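Local coordinates for protein putative glycoside hydrolase (Parabacteroides distasonis ATCC 8503, PDB 3GYC) that is a putative glycoside hydrolase with a TIM-barrel, cellulase-like fold and so probably cleaves glycosidic bonds in carbohydrates, at residues A53-A58 against E232-M237; L326-T331 against K364-I369; S346-C349 against G355-R358. All blocks are in the same frame, centred on the assembly; numbering follows the deposited sequence.

Interaction 1 (A53-A58 against E232-M237)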
# COMPACT_ATOMS: atom_id res chain seq x y z
N ALA A 53 6.53 -4.12 9.92
CA ALA A 53 5.45 -4.61 9.06
C ALA A 53 5.79 -4.26 7.59
O ALA A 53 6.51 -3.29 7.33
CB ALA A 53 4.07 -4.00 9.48
N ILE A 54 5.30 -5.07 6.66
CA ILE A 54 5.49 -4.87 5.23
C ILE A 54 4.17 -5.18 4.54
O ILE A 54 3.46 -6.09 4.94
CB ILE A 54 6.57 -5.84 4.68
CG1 ILE A 54 7.86 -5.76 5.50
CG2 ILE A 54 6.87 -5.57 3.25
CD1 ILE A 54 8.93 -6.89 5.17
N ARG A 55 3.83 -4.39 3.53
CA ARG A 55 2.67 -4.63 2.68
C ARG A 55 3.21 -5.18 1.35
O ARG A 55 4.04 -4.55 0.71
CB ARG A 55 1.92 -3.33 2.47
CG ARG A 55 0.83 -3.42 1.46
CD ARG A 55 0.30 -2.12 1.13
NE ARG A 55 -0.71 -2.19 0.10
CZ ARG A 55 -0.86 -1.30 -0.86
NH1 ARG A 55 -0.01 -0.27 -0.99
NH2 ARG A 55 -1.81 -1.47 -1.77
N ILE A 56 2.78 -6.38 0.94
CA ILE A 56 3.30 -6.93 -0.28
C ILE A 56 2.18 -7.42 -1.19
O ILE A 56 1.04 -7.67 -0.76
CB ILE A 56 4.27 -8.11 -0.06
CG1 ILE A 56 3.59 -9.31 0.64
CG2 ILE A 56 5.50 -7.72 0.68
CD1 ILE A 56 4.47 -10.55 0.72
N ASP A 57 2.55 -7.56 -2.43
CA ASP A 57 1.65 -8.19 -3.40
C ASP A 57 1.80 -9.71 -3.23
O ASP A 57 2.92 -10.26 -3.27
CB ASP A 57 2.02 -7.77 -4.81
CG ASP A 57 0.94 -8.16 -5.83
OD1 ASP A 57 0.21 -9.15 -5.61
OD2 ASP A 57 0.76 -7.40 -6.80
N ALA A 58 0.66 -10.39 -3.05
CA ALA A 58 0.60 -11.86 -2.85
C ALA A 58 0.42 -12.62 -4.20
O ALA A 58 0.47 -13.85 -4.20
CB ALA A 58 -0.56 -12.21 -1.93
N GLU A 232 -7.26 1.47 4.39
CA GLU A 232 -5.87 1.64 3.96
C GLU A 232 -5.98 2.76 2.94
O GLU A 232 -6.42 2.52 1.85
CB GLU A 232 -5.28 0.34 3.40
CG GLU A 232 -3.72 0.23 3.50
CD GLU A 232 -2.93 0.76 2.31
OE1 GLU A 232 -3.11 0.23 1.19
OE2 GLU A 232 -2.06 1.65 2.49
N HIS A 233 -5.63 3.99 3.32
CA HIS A 233 -5.85 5.13 2.46
C HIS A 233 -4.53 5.76 2.07
O HIS A 233 -3.66 5.97 2.90
CB HIS A 233 -6.78 6.16 3.10
CG HIS A 233 -7.56 6.92 2.08
ND1 HIS A 233 -8.78 6.47 1.62
CD2 HIS A 233 -7.24 8.00 1.34
CE1 HIS A 233 -9.20 7.29 0.67
NE2 HIS A 233 -8.28 8.22 0.47
N HIS A 234 -4.38 6.02 0.77
CA HIS A 234 -3.14 6.56 0.25
C HIS A 234 -3.26 8.08 0.19
O HIS A 234 -4.23 8.60 -0.33
CB HIS A 234 -2.82 5.95 -1.12
CG HIS A 234 -2.76 4.45 -1.11
ND1 HIS A 234 -2.71 3.69 -2.26
CD2 HIS A 234 -2.77 3.56 -0.07
CE1 HIS A 234 -2.61 2.41 -1.93
NE2 HIS A 234 -2.69 2.30 -0.62
N ILE A 235 -2.27 8.77 0.77
CA ILE A 235 -2.33 10.23 0.93
C ILE A 235 -1.01 10.88 0.57
O ILE A 235 -0.00 10.65 1.23
CB ILE A 235 -2.63 10.63 2.40
CG1 ILE A 235 -4.00 10.15 2.82
CG2 ILE A 235 -2.60 12.16 2.62
CD1 ILE A 235 -4.31 10.35 4.32
N TRP A 236 -1.05 11.72 -0.45
CA TRP A 236 0.13 12.49 -0.85
C TRP A 236 -0.19 13.98 -1.01
O TRP A 236 -1.21 14.33 -1.58
CB TRP A 236 0.62 12.04 -2.19
CG TRP A 236 1.14 10.63 -2.28
CD1 TRP A 236 2.40 10.20 -1.95
CD2 TRP A 236 0.45 9.54 -2.81
NE1 TRP A 236 2.52 8.87 -2.25
CE2 TRP A 236 1.32 8.43 -2.75
CE3 TRP A 236 -0.84 9.37 -3.32
CZ2 TRP A 236 0.95 7.16 -3.22
CZ3 TRP A 236 -1.22 8.09 -3.77
CH2 TRP A 236 -0.34 7.02 -3.72
N MSE A 237 0.71 14.82 -0.51
CA MSE A 237 0.68 16.27 -0.69
C MSE A 237 0.51 16.66 -2.16
O MSE A 237 -0.24 17.60 -2.52
CB MSE A 237 2.02 16.84 -0.22
CG MSE A 237 2.21 18.37 -0.46
SE MSE A 237 2.69 18.98 -2.29
CE MSE A 237 4.45 18.23 -2.55
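Arg55 reaches inward from strand 53-57 to Glu232, and one carboxylate oxygen, OE1, sits over the centre of a guanidinium face, 3.4 Å from Arg55 CZ. Since no N-H of the arginine points at that oxygen, the salt bridge (Arg55 NE to Glu232 OE1, 3.6 Å) works through charge alone. Two shapes put the oxygen there: the arginine runs out straight, with CG anti to the backbone N (chi1 172°), while the glutamate bends at chi2 (-91°). The two planes stay 46° apart, so the carboxylate does not lie flat on the guanidinium. Within 232-237, His234 NE2 donates to Glu232 OE1 at 2.8 Å, nearly in its own ring plane and on the syn side of the carboxylate, though tilted out of the carboxylate plane; this fixes the oxygen that faces Arg55. All three residues are buried, so the looser part is not a solvent edge but the oblique approach of Arg55 NH1 to His234 NE2, at 3.7 Å. Most of their other polar atoms have partners: Asn160 on Arg55 NH2, a salt bridge from NH1 to Glu305, Thr304 on Glu232 OE2, and Glu161 on His234 ND1. The contact thus spans the interior of the TIM barrel. Strand 53-57 lies between strands 17-23 and 109-113, with helix 95-105 packed outside, whereas the loop after strand 231-232 leans on helix 276-297.

Interaction 2 (L326-T331 against K364-I369)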
# COMPACT_ATOMS: atom_id res chain seq x y z
N LEU A 326 8.60 16.40 3.96
CA LEU A 326 7.16 16.20 3.83
C LEU A 326 6.76 14.84 4.40
O LEU A 326 5.68 14.71 5.01
CB LEU A 326 6.69 16.34 2.36
CG LEU A 326 6.61 17.75 1.75
CD1 LEU A 326 6.56 17.72 0.21
CD2 LEU A 326 5.41 18.50 2.36
N CYS A 327 7.63 13.83 4.23
CA CYS A 327 7.33 12.50 4.78
C CYS A 327 7.38 12.49 6.29
O CYS A 327 6.53 11.91 6.93
CB CYS A 327 8.26 11.47 4.21
SG CYS A 327 7.75 11.16 2.47
N GLU A 328 8.35 13.19 6.86
CA GLU A 328 8.49 13.27 8.29
C GLU A 328 7.24 13.95 8.87
O GLU A 328 6.63 13.46 9.85
CB GLU A 328 9.76 14.05 8.64
CG GLU A 328 10.04 14.20 10.13
CD GLU A 328 11.31 14.96 10.42
OE1 GLU A 328 12.23 14.96 9.59
OE2 GLU A 328 11.39 15.56 11.52
N LEU A 329 6.85 15.07 8.26
CA LEU A 329 5.68 15.81 8.73
C LEU A 329 4.43 14.94 8.68
O LEU A 329 3.68 14.85 9.67
CB LEU A 329 5.48 17.09 7.91
CG LEU A 329 4.23 17.88 8.25
CD1 LEU A 329 4.29 18.41 9.67
CD2 LEU A 329 4.04 19.04 7.27
N GLY A 330 4.22 14.28 7.54
CA GLY A 330 3.08 13.40 7.34
C GLY A 330 3.03 12.32 8.41
O GLY A 330 1.98 12.12 9.05
N THR A 331 4.17 11.66 8.61
CA THR A 331 4.27 10.56 9.57
C THR A 331 3.90 10.98 10.99
O THR A 331 3.02 10.36 11.60
CB THR A 331 5.68 9.96 9.60
OG1 THR A 331 6.06 9.53 8.29
CG2 THR A 331 5.73 8.78 10.54
N LYS A 364 14.91 5.55 12.16
CA LYS A 364 14.80 5.17 13.57
C LYS A 364 14.02 6.19 14.41
O LYS A 364 13.22 5.78 15.25
CB LYS A 364 16.17 4.86 14.19
CG LYS A 364 16.75 3.53 13.76
CD LYS A 364 18.21 3.33 14.22
CE LYS A 364 18.39 3.32 15.74
N ARG A 365 14.25 7.49 14.19
CA ARG A 365 13.47 8.52 14.91
C ARG A 365 11.95 8.40 14.61
O ARG A 365 11.12 8.46 15.52
CB ARG A 365 13.93 9.92 14.56
CG ARG A 365 15.28 10.30 15.09
CD ARG A 365 15.57 11.82 14.92
NE ARG A 365 15.68 12.27 13.53
CZ ARG A 365 16.78 12.18 12.78
NH1 ARG A 365 17.89 11.60 13.25
NH2 ARG A 365 16.79 12.63 11.54
N LEU A 366 11.59 8.23 13.34
CA LEU A 366 10.19 8.15 12.94
C LEU A 366 9.51 6.85 13.32
O LEU A 366 8.35 6.86 13.77
CB LEU A 366 10.02 8.40 11.43
CG LEU A 366 10.27 9.81 10.93
CD1 LEU A 366 10.23 9.90 9.38
CD2 LEU A 366 9.28 10.83 11.58
N THR A 367 10.22 5.73 13.15
CA THR A 367 9.64 4.45 13.56
C THR A 367 9.49 4.40 15.07
O THR A 367 8.51 3.81 15.56
CB THR A 367 10.37 3.23 13.00
OG1 THR A 367 11.72 3.22 13.46
CG2 THR A 367 10.30 3.26 11.47
N SER A 368 10.39 5.04 15.81
CA SER A 368 10.25 5.12 17.27
C SER A 368 8.94 5.87 17.60
O SER A 368 8.16 5.43 18.44
CB SER A 368 11.43 5.83 17.93
OG SER A 368 11.37 5.72 19.35
N ILE A 369 8.70 6.98 16.94
CA ILE A 369 7.48 7.75 17.19
C ILE A 369 6.22 6.94 16.87
O ILE A 369 5.24 6.93 17.65
CB ILE A 369 7.49 9.06 16.39
CG1 ILE A 369 8.47 10.07 17.01
CG2 ILE A 369 6.07 9.67 16.33
CD1 ILE A 369 8.94 11.15 16.01
O HOH W 1 14.61 14.23 11.04
O HOH W 2 12.65 13.24 13.31
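Leu366 pushes both methyls against helix 321-337: CD2 lies 3.7 Å from Glu328 CG, and CD1 rests 3.9 Å from Glu328 CA, so one leucine straddles the root of the glutamate. The two side chains meet at about a right angle, and the backbones come nearest at this pair. On the next turn, Thr331 offers its CB to the same CD2 at 4.2 Å. Its hydroxyl is turned to its own helix, beside the backbone N (chi1 -56°), and donates to Cys327 O at 2.8 Å. That carbonyl also accepts Thr331 N, the two donors reaching it from opposite faces of its plane. At the more open margin, the extended Glu328 stops short of Arg365 and two waters fill the gap. Water 1 donates to Glu328 OE1 and accepts from Arg365 NH2 at 2.7 Å, while water 2 links Arg365 NE to Glu328 OE2 through a weak bond to the carboxylate. Both sit at the guanidinium edge, in its plane, so opposite charges are joined through solvent. Along these helices, Ile332 packs on Leu366 and Ile369, Ile370 on Thr331, and Trp362 on Cys327 and Glu328; helix 276-297 packs on Leu326 and Leu329.

Interaction 3 (S346-C349 against G355-R358)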
# COMPACT_ATOMS: atom_id res chain seq x y z
N SER A 346 7.06 6.56 4.03
CA SER A 346 6.86 6.88 2.59
C SER A 346 6.70 5.64 1.74
O SER A 346 7.04 4.55 2.20
CB SER A 346 8.03 7.69 2.03
OG SER A 346 9.14 6.88 1.71
N ASN A 347 6.29 5.81 0.47
CA ASN A 347 6.26 4.71 -0.49
C ASN A 347 7.62 4.52 -1.23
O ASN A 347 7.64 3.90 -2.28
CB ASN A 347 5.08 4.76 -1.49
CG ASN A 347 4.99 6.07 -2.32
OD1 ASN A 347 4.92 7.10 -1.77
ND2 ASN A 347 4.89 5.97 -3.63
N PHE A 348 8.73 5.02 -0.65
CA PHE A 348 10.07 4.87 -1.20
C PHE A 348 10.94 4.17 -0.16
O PHE A 348 12.16 4.26 -0.21
CB PHE A 348 10.66 6.24 -1.58
CG PHE A 348 9.73 7.05 -2.42
CD1 PHE A 348 9.39 6.64 -3.69
CD2 PHE A 348 9.17 8.22 -1.95
CE1 PHE A 348 8.48 7.35 -4.45
CE2 PHE A 348 8.26 8.93 -2.70
CZ PHE A 348 7.94 8.50 -3.97
N CYS A 349 10.28 3.48 0.76
CA CYS A 349 10.92 2.89 1.89
C CYS A 349 11.40 1.46 1.58
O CYS A 349 10.97 0.48 2.21
CB CYS A 349 9.95 2.90 3.05
SG CYS A 349 10.79 2.63 4.60
N GLY A 355 18.44 6.96 -1.91
CA GLY A 355 18.33 8.28 -1.33
C GLY A 355 17.42 8.37 -0.12
O GLY A 355 17.59 9.25 0.73
N MSE A 356 16.40 7.50 -0.10
CA MSE A 356 15.48 7.39 1.01
C MSE A 356 15.92 6.33 2.05
O MSE A 356 15.77 6.53 3.26
CB MSE A 356 14.09 7.09 0.51
CG MSE A 356 13.07 6.94 1.64
SE MSE A 356 12.77 8.48 2.70
CE MSE A 356 11.69 9.44 1.35
N TRP A 357 16.45 5.21 1.57
CA TRP A 357 16.82 4.12 2.46
C TRP A 357 18.04 4.37 3.31
O TRP A 357 18.17 3.80 4.39
CB TRP A 357 17.09 2.90 1.59
CG TRP A 357 17.17 1.52 2.24
CD1 TRP A 357 18.25 0.66 2.20
CD2 TRP A 357 16.12 0.79 2.89
NE1 TRP A 357 17.92 -0.54 2.81
CE2 TRP A 357 16.63 -0.48 3.24
CE3 TRP A 357 14.83 1.10 3.25
CZ2 TRP A 357 15.88 -1.43 3.91
CZ3 TRP A 357 14.08 0.18 3.93
CH2 TRP A 357 14.61 -1.09 4.25
N ARG A 358 18.95 5.22 2.84
CA ARG A 358 20.24 5.33 3.48
C ARG A 358 20.36 5.96 4.86
O ARG A 358 21.17 5.48 5.66
CB ARG A 358 21.25 6.00 2.55
CG ARG A 358 20.96 7.46 2.25
CD ARG A 358 22.01 8.07 1.25
NE ARG A 358 22.57 7.08 0.28
CZ ARG A 358 23.43 7.39 -0.71
NH1 ARG A 358 23.78 8.64 -0.92
NH2 ARG A 358 23.90 6.42 -1.49
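Ser346 begins an ST turn in the loop that follows strand 340-343, the last strand of the TIM barrel, and that loop folds back on the short helix 354-357 which comes after it. The serine hydroxyl does two jobs. With OG placed between the backbone N and the carbonyl carbon (chi1 80°), it accepts the N-H of Phe348 at 3.0 Å, which braces the turn, and it also receives the terminal methyl of Met356, with OG to CE at 3.6 Å. Met356 is a selenomethionine in this crystal; its chain bends at both chi2 and chi3, and this curl brings CE back to the serine while CG stays close to the loop backbone. The CB of Asn347 points away from the helix; its amide is held by Trp236 (at OD1) and the Val310 carbonyl (at ND2), and OD1 also lies over one face of the Phe348 ring, offset toward the rim. Phe348 then meets Met356 by its stem: Phe348 CB stands 4.1 Å from Met356 CG, and Phe348 O is nearer still, 3.4 Å from Met356 CG. The ring itself swings off to pack edge-to-face on Phe353, yet it keeps its edge toward the Met356 CE methyl. Cys349 closes the segment against Trp357, whose indole returns toward the loop from the helix and is tethered at NE1 by Glu45. Cys349 O, which accepts from Thr20 and Trp22, lies 3.6 Å from Trp357 CZ3. The sulfur takes part too, as a sulfur-aromatic contact at the rim: Cys349 SG is 5.5 Å from the centroid of the Trp357 six-membered ring, 86° off its normal, and 4.2 Å from CZ3.

In the fold
Interaction 1 sits in the barrel interior, its centre about 2 Å from that of the chain. Interaction 3, in the loop after the last strand, and interaction 2, between outer helices, are centred about 14 and 17 Å out, the former nested within the chain loop that the latter closes. Residues 232-237 touch both: Trp236 NE1 makes a probable hydrogen bond to Asn347 OD1 at 3.0 Å, and Met237 CE packs on Leu326 CD1 at 3.5 Å. Cys327 SG meets Ser346 CB, also at 3.5 Å. Glu161 and Glu305, beside interaction 1, follow the fourth and seventh barrel strands, consistent with the acid/base and nucleophile positions of clan GH-A glycosidases, though no ligand marks the site.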